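Local coordinates for protein cyclodipeptide synthase, BtCDPS (Bacillus thermoamylovorans, PDB 6ZTU) that probably joins two aminoacyl groups, as cyclodipeptide synthases do with aminoacyl-tRNAs, to make cyclic dipeptides, at residues T27-G32 with K54-V59; N43-L48 with R95-A100. One frame throughout, in Å; residues are numbered along the deposited sequence.

Contact 1: residues T27-G32 with K54-V59; sequences THILLG and KNFKNV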
loop_
_atom_site.group_PDB
_atom_site.type_symbol
_atom_site.label_atom_id
_atom_site.label_comp_id
_atom_site.label_asym_id
_atom_site.label_seq_id
_atom_site.Cartn_x
_atom_site.Cartn_y
_atom_site.Cartn_z
ATOM N N THR A 27 4.272 10.404 14.494
ATOM C CA THR A 27 2.855 10.746 14.654
ATOM C C THR A 27 1.952 9.593 14.220
ATOM O O THR A 27 1.021 9.207 14.941
ATOM C CB THR A 27 2.530 12.004 13.845
ATOM O OG1 THR A 27 3.334 13.103 14.295
ATOM C CG2 THR A 27 1.048 12.382 13.955
ATOM N N HIS A 28 2.208 9.033 13.040
ATOM C CA HIS A 28 1.296 8.030 12.511
ATOM C C HIS A 28 2.019 7.183 11.475
ATOM O O HIS A 28 2.805 7.707 10.678
ATOM C CB HIS A 28 0.060 8.692 11.888
ATOM C CG HIS A 28 -0.920 7.721 11.323
ATOM N ND1 HIS A 28 -0.883 7.302 10.010
ATOM C CD2 HIS A 28 -1.966 7.078 11.894
ATOM C CE1 HIS A 28 -1.867 6.449 9.795
ATOM N NE2 HIS A 28 -2.535 6.291 10.924
ATOM N N ILE A 29 1.743 5.883 11.498
ATOM C CA ILE A 29 2.195 4.958 10.466
ATOM C C ILE A 29 0.978 4.259 9.868
ATOM O O ILE A 29 0.041 3.875 10.582
ATOM C CB ILE A 29 3.228 3.946 11.013
ATOM C CG1 ILE A 29 3.753 3.034 9.899
ATOM C CG2 ILE A 29 2.623 3.129 12.151
ATOM C CD1 ILE A 29 4.984 2.213 10.316
ATOM N N LEU A 30 0.970 4.155 8.540
ATOM C CA LEU A 30 -0.024 3.389 7.800
ATOM C C LEU A 30 0.679 2.153 7.253
ATOM O O LEU A 30 1.614 2.276 6.454
ATOM C CB LEU A 30 -0.621 4.230 6.664
ATOM C CG LEU A 30 -1.754 3.602 5.837
ATOM C CD1 LEU A 30 -2.960 3.297 6.739
ATOM C CD2 LEU A 30 -2.166 4.492 4.692
ATOM N N LEU A 31 0.245 0.975 7.688
ATOM C CA LEU A 31 0.896 -0.279 7.313
ATOM C C LEU A 31 0.188 -0.835 6.085
ATOM O O LEU A 31 -0.985 -1.187 6.156
ATOM C CB LEU A 31 0.846 -1.271 8.473
ATOM C CG LEU A 31 1.682 -0.879 9.688
ATOM C CD1 LEU A 31 1.306 -1.768 10.871
ATOM C CD2 LEU A 31 3.172 -1.019 9.359
ATOM N N GLY A 32 0.892 -0.886 4.954
ATOM C CA GLY A 32 0.285 -1.409 3.743
ATOM C C GLY A 32 0.414 -2.918 3.668
ATOM O O GLY A 32 1.529 -3.443 3.698
ATOM N N LYS A 54 5.114 0.045 19.278
ATOM C CA LYS A 54 6.145 0.534 20.184
ATOM C C LYS A 54 6.674 1.892 19.764
ATOM O O LYS A 54 7.101 2.675 20.614
ATOM C CB LYS A 54 7.301 -0.462 20.267
ATOM C CG LYS A 54 7.228 -1.381 21.472
ATOM C CD LYS A 54 5.858 -2.053 21.582
ATOM C CE LYS A 54 5.784 -2.934 22.819
ATOM N NZ LYS A 54 7.095 -3.606 23.049
ATOM N N ASN A 55 6.633 2.196 18.471
ATOM C CA ASN A 55 7.316 3.361 17.937
ATOM C C ASN A 55 6.402 4.552 17.683
ATOM O O ASN A 55 6.836 5.693 17.871
ATOM C CB ASN A 55 8.029 2.993 16.631
ATOM C CG ASN A 55 9.375 2.324 16.871
ATOM O OD1 ASN A 55 10.387 2.996 17.050
ATOM N ND2 ASN A 55 9.389 0.999 16.868
ATOM N N PHE A 56 5.160 4.336 17.264
ATOM C CA PHE A 56 4.333 5.418 16.752
ATOM C C PHE A 56 3.180 5.759 17.687
ATOM O O PHE A 56 2.643 4.894 18.380
ATOM C CB PHE A 56 3.775 5.057 15.372
ATOM C CG PHE A 56 4.814 5.067 14.297
ATOM C CD1 PHE A 56 5.595 3.945 14.058
ATOM C CD2 PHE A 56 5.040 6.213 13.558
ATOM C CE1 PHE A 56 6.571 3.962 13.072
ATOM C CE2 PHE A 56 6.008 6.237 12.578
ATOM C CZ PHE A 56 6.777 5.105 12.335
ATOM N N LYS A 57 2.786 7.037 17.666
ATOM C CA LYS A 57 1.642 7.477 18.461
ATOM C C LYS A 57 0.347 6.835 17.975
ATOM O O LYS A 57 -0.500 6.433 18.782
ATOM C CB LYS A 57 1.531 9.001 18.414
ATOM C CG LYS A 57 2.700 9.721 19.054
ATOM C CD LYS A 57 2.473 11.222 19.038
ATOM C CE LYS A 57 3.781 11.981 19.211
ATOM N NZ LYS A 57 3.536 13.446 19.310
ATOM N N ASN A 58 0.185 6.719 16.661
ATOM C CA ASN A 58 -1.029 6.203 16.050
ATOM C C ASN A 58 -0.651 5.221 14.958
ATOM O O ASN A 58 0.301 5.465 14.210
ATOM C CB ASN A 58 -1.867 7.332 15.445
ATOM C CG ASN A 58 -2.193 8.407 16.451
ATOM O OD1 ASN A 58 -3.142 8.273 17.219
ATOM N ND2 ASN A 58 -1.409 9.478 16.453
ATOM N N VAL A 59 -1.417 4.136 14.861
ATOM C CA VAL A 59 -1.179 3.038 13.935
ATOM C C VAL A 59 -2.477 2.735 13.198
ATOM O O VAL A 59 -3.526 2.557 13.828
ATOM C CB VAL A 59 -0.699 1.774 14.672
ATOM C CG1 VAL A 59 -0.509 0.627 13.700
ATOM C CG2 VAL A 59 0.568 2.055 15.488
#

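Contact 2: residues N43-L48 with R95-A100; sequences NYIHQL and RFSEEA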
loop_
_atom_site.group_PDB
_atom_site.type_symbol
_atom_site.label_atom_id
_atom_site.label_comp_id
_atom_site.label_asym_id
_atom_site.label_seq_id
_atom_site.Cartn_x
_atom_site.Cartn_y
_atom_site.Cartn_z
ATOM N N ASN A 43 2.675 -14.195 11.323
ATOM C CA ASN A 43 3.830 -13.764 12.107
ATOM C C ASN A 43 4.349 -12.402 11.660
ATOM O O ASN A 43 4.682 -11.555 12.499
ATOM C CB ASN A 43 4.946 -14.801 12.021
ATOM C CG ASN A 43 6.045 -14.549 13.030
ATOM O OD1 ASN A 43 5.779 -14.332 14.212
ATOM N ND2 ASN A 43 7.291 -14.553 12.564
ATOM N N TYR A 44 4.457 -12.182 10.347
ATOM C CA TYR A 44 4.985 -10.913 9.853
ATOM C C TYR A 44 4.040 -9.761 10.167
ATOM O O TYR A 44 4.482 -8.672 10.560
ATOM C CB TYR A 44 5.238 -10.994 8.350
ATOM C CG TYR A 44 5.865 -9.746 7.759
ATOM C CD1 TYR A 44 7.173 -9.393 8.064
ATOM C CD2 TYR A 44 5.146 -8.919 6.904
ATOM C CE1 TYR A 44 7.755 -8.256 7.528
ATOM C CE2 TYR A 44 5.726 -7.774 6.351
ATOM C CZ TYR A 44 7.031 -7.449 6.672
ATOM O OH TYR A 44 7.620 -6.314 6.147
ATOM N N ILE A 45 2.736 -9.977 9.995
ATOM C CA ILE A 45 1.772 -8.931 10.333
ATOM C C ILE A 45 1.885 -8.569 11.814
ATOM O O ILE A 45 1.871 -7.388 12.187
ATOM C CB ILE A 45 0.351 -9.377 9.931
ATOM C CG1 ILE A 45 0.184 -9.268 8.408
ATOM C CG2 ILE A 45 -0.706 -8.555 10.655
ATOM C CD1 ILE A 45 -1.066 -9.952 7.854
ATOM N N HIS A 46 2.060 -9.575 12.677
ATOM C CA HIS A 46 2.281 -9.285 14.091
ATOM C C HIS A 46 3.561 -8.485 14.304
ATOM O O HIS A 46 3.588 -7.542 15.104
ATOM C CB HIS A 46 2.310 -10.585 14.895
ATOM C CG HIS A 46 0.952 -11.041 15.339
ATOM N ND1 HIS A 46 0.470 -10.819 16.614
ATOM C CD2 HIS A 46 -0.035 -11.684 14.669
ATOM C CE1 HIS A 46 -0.752 -11.316 16.712
ATOM N NE2 HIS A 46 -1.082 -11.844 15.546
ATOM N N GLN A 47 4.632 -8.834 13.588
ATOM C CA GLN A 47 5.874 -8.084 13.728
ATOM C C GLN A 47 5.678 -6.630 13.326
ATOM O O GLN A 47 6.136 -5.719 14.020
ATOM C CB GLN A 47 6.969 -8.729 12.885
ATOM C CG GLN A 47 7.477 -10.049 13.425
ATOM C CD GLN A 47 8.819 -10.401 12.823
ATOM O OE1 GLN A 47 8.984 -10.363 11.607
ATOM N NE2 GLN A 47 9.788 -10.732 13.669
ATOM N N LEU A 48 4.987 -6.394 12.203
ATOM C CA LEU A 48 4.741 -5.024 11.754
ATOM C C LEU A 48 4.008 -4.223 12.820
ATOM O O LEU A 48 4.382 -3.086 13.133
ATOM C CB LEU A 48 3.926 -5.022 10.461
ATOM C CG LEU A 48 4.552 -5.532 9.166
ATOM C CD1 LEU A 48 3.486 -5.559 8.086
ATOM C CD2 LEU A 48 5.710 -4.625 8.760
ATOM N N ARG A 95 -8.222 -10.456 10.338
ATOM C CA ARG A 95 -8.114 -11.265 11.552
ATOM C C ARG A 95 -6.748 -11.102 12.206
ATOM O O ARG A 95 -6.649 -10.766 13.394
ATOM C CB ARG A 95 -8.372 -12.740 11.230
ATOM C CG ARG A 95 -8.280 -13.668 12.449
ATOM C CD ARG A 95 -8.359 -15.139 12.047
ATOM N NE ARG A 95 -9.071 -15.311 10.780
ATOM C CZ ARG A 95 -8.582 -15.957 9.724
ATOM N NH1 ARG A 95 -7.375 -16.512 9.780
ATOM N NH2 ARG A 95 -9.302 -16.049 8.609
ATOM N N PHE A 96 -5.677 -11.332 11.439
ATOM C CA PHE A 96 -4.334 -11.254 12.006
ATOM C C PHE A 96 -4.013 -9.845 12.474
ATOM O O PHE A 96 -3.348 -9.662 13.498
ATOM C CB PHE A 96 -3.294 -11.711 10.981
ATOM C CG PHE A 96 -3.420 -13.153 10.586
ATOM C CD1 PHE A 96 -3.991 -14.078 11.451
ATOM C CD2 PHE A 96 -2.958 -13.590 9.353
ATOM C CE1 PHE A 96 -4.108 -15.407 11.084
ATOM C CE2 PHE A 96 -3.065 -14.923 8.988
ATOM C CZ PHE A 96 -3.648 -15.829 9.855
ATOM N N SER A 97 -4.442 -8.834 11.718
ATOM C CA SER A 97 -4.195 -7.461 12.141
ATOM C C SER A 97 -4.955 -7.136 13.422
ATOM O O SER A 97 -4.404 -6.512 14.332
ATOM C CB SER A 97 -4.579 -6.490 11.023
ATOM O OG SER A 97 -3.811 -6.755 9.859
ATOM N N GLU A 98 -6.225 -7.536 13.498
ATOM C CA GLU A 98 -7.006 -7.274 14.704
ATOM C C GLU A 98 -6.358 -7.919 15.925
ATOM O O GLU A 98 -6.240 -7.280 16.977
ATOM C CB GLU A 98 -8.435 -7.775 14.509
ATOM C CG GLU A 98 -9.400 -7.348 15.597
ATOM C CD GLU A 98 -9.430 -8.318 16.760
ATOM O OE1 GLU A 98 -9.087 -9.506 16.558
ATOM O OE2 GLU A 98 -9.792 -7.888 17.879
ATOM N N GLU A 99 -5.916 -9.179 15.793
ATOM C CA GLU A 99 -5.203 -9.869 16.872
ATOM C C GLU A 99 -4.075 -9.021 17.435
ATOM O O GLU A 99 -4.005 -8.768 18.642
ATOM C CB GLU A 99 -4.612 -11.185 16.367
ATOM C CG GLU A 99 -5.567 -12.320 16.167
ATOM C CD GLU A 99 -4.863 -13.527 15.575
ATOM O OE1 GLU A 99 -3.613 -13.474 15.435
ATOM O OE2 GLU A 99 -5.554 -14.518 15.243
ATOM N N ALA A 100 -3.161 -8.590 16.560
ATOM C CA ALA A 100 -1.953 -7.916 17.012
ATOM C C ALA A 100 -2.263 -6.533 17.566
ATOM O O ALA A 100 -1.646 -6.094 18.546
ATOM C CB ALA A 100 -0.949 -7.834 15.860
#

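Contact 1: residues T27-G32 with K54-V59
Ile29 sits over one face of the Phe56 ring, the two side chains crossing at about a right angle, its CB 3.6 Å from the ring centroid and only 3° off the ring normal, a CH-pi contact. CG1 of Ile29 stands anti to the backbone N (chi1 -177°), which carries CD1 along the same face to the rim, 3.6 Å from Phe56 CE1, while Ile29 CG2 lies over Phe56 CD1 and CG. With an alanine at Phe56, Ile29 is likely to lose the ring it rests on, opening a gap beside strand 28-32. CG2 of Ile29 also meets CG2 of Val59, and Leu31 CD1 reaches Val59 CG1 at 4.1 Å. His28 meets Asn58 through carbon, CD2 at the ring edge against CB, while its ND1 and NE2 bond to Ser196 and Thr60. Asn58 turns its amide across to the neighbouring segment, ND2 donating to Thr27 O at 2.9 Å with the acceptor close to the amide plane. Ile29 N donates to Asn58 O at 3.1 Å, and Ile29 and Val59 form a parallel bridge. Strand 28-32, helix 42-55 and strand 58-63 thus make up a beta-alpha-beta crossover, as expected in the Rossmann-like fold of the HUP clan.

Contact 2: residues N43-L48 with R95-A100
His46 lays one face of its imidazole over the methyl of Ala100, whose CB sits 3.6 Å from the ring centroid, displaced toward the ND1 side, in a CH-pi contact. This is helix-helix packing on the outer layer of the Rossmann-like fold: helices 42-55 and 79-103 run in roughly the same direction, the short segments crossing at -41° with their axes 8.9 Å apart at closest approach. The small Ala100 is consistent with the close approach of the backbones, the CA atoms of His46 and Ala100 being 5.3 Å apart. Further toward the N-terminal ends, Ile45 points at the other helix. Its CG2, anti to the backbone N, touches both Phe96 CB and Ser97 OG, at 4.1 and 3.7 Å respectively, and Ile45 CD1 lies at the edge of the Phe96 ring. The Ser97 hydroxyl is bonded within its own helix, to His93 O. Both nitrogens of the His46 ring have partners: ND1 pairs with Lys103 NZ, and the other nitrogen, NE2, turns to Glu99, whose OE1 is shared with Gln42 NE2 and so is gripped twice. The ring and carboxylate planes are 50° apart, yet the bond is nearly straight: His46 NE2 donates to Glu99 OE1 at 3.0 Å, with 163° at the hydrogen, OE1 lying near the imidazole plane and receiving the bond on its anti lone pair.

After strand 11-14 and helix 17-25 the chain enters strand 28-32, then helix 42-55, which supplies residues 43-48 to contact 2 and leads into the loop and the start of strand 58-63 that make contact 1. Contact 1 closes the shorter loop, when residues 54-59 bring the chain back beside 27-32. Contact 2 closes later, after helix 68-74 and most of helix 79-103, when 95-100 reaches 43-48. The two loops therefore cross rather than nest. Helix 42-55 belongs to both: contact 1 ties neighbouring strands of the sheet, contact 2 ties that helix to the next long one. They meet where Leu31 CD1 packs against Leu48 O, 4.0 Å away.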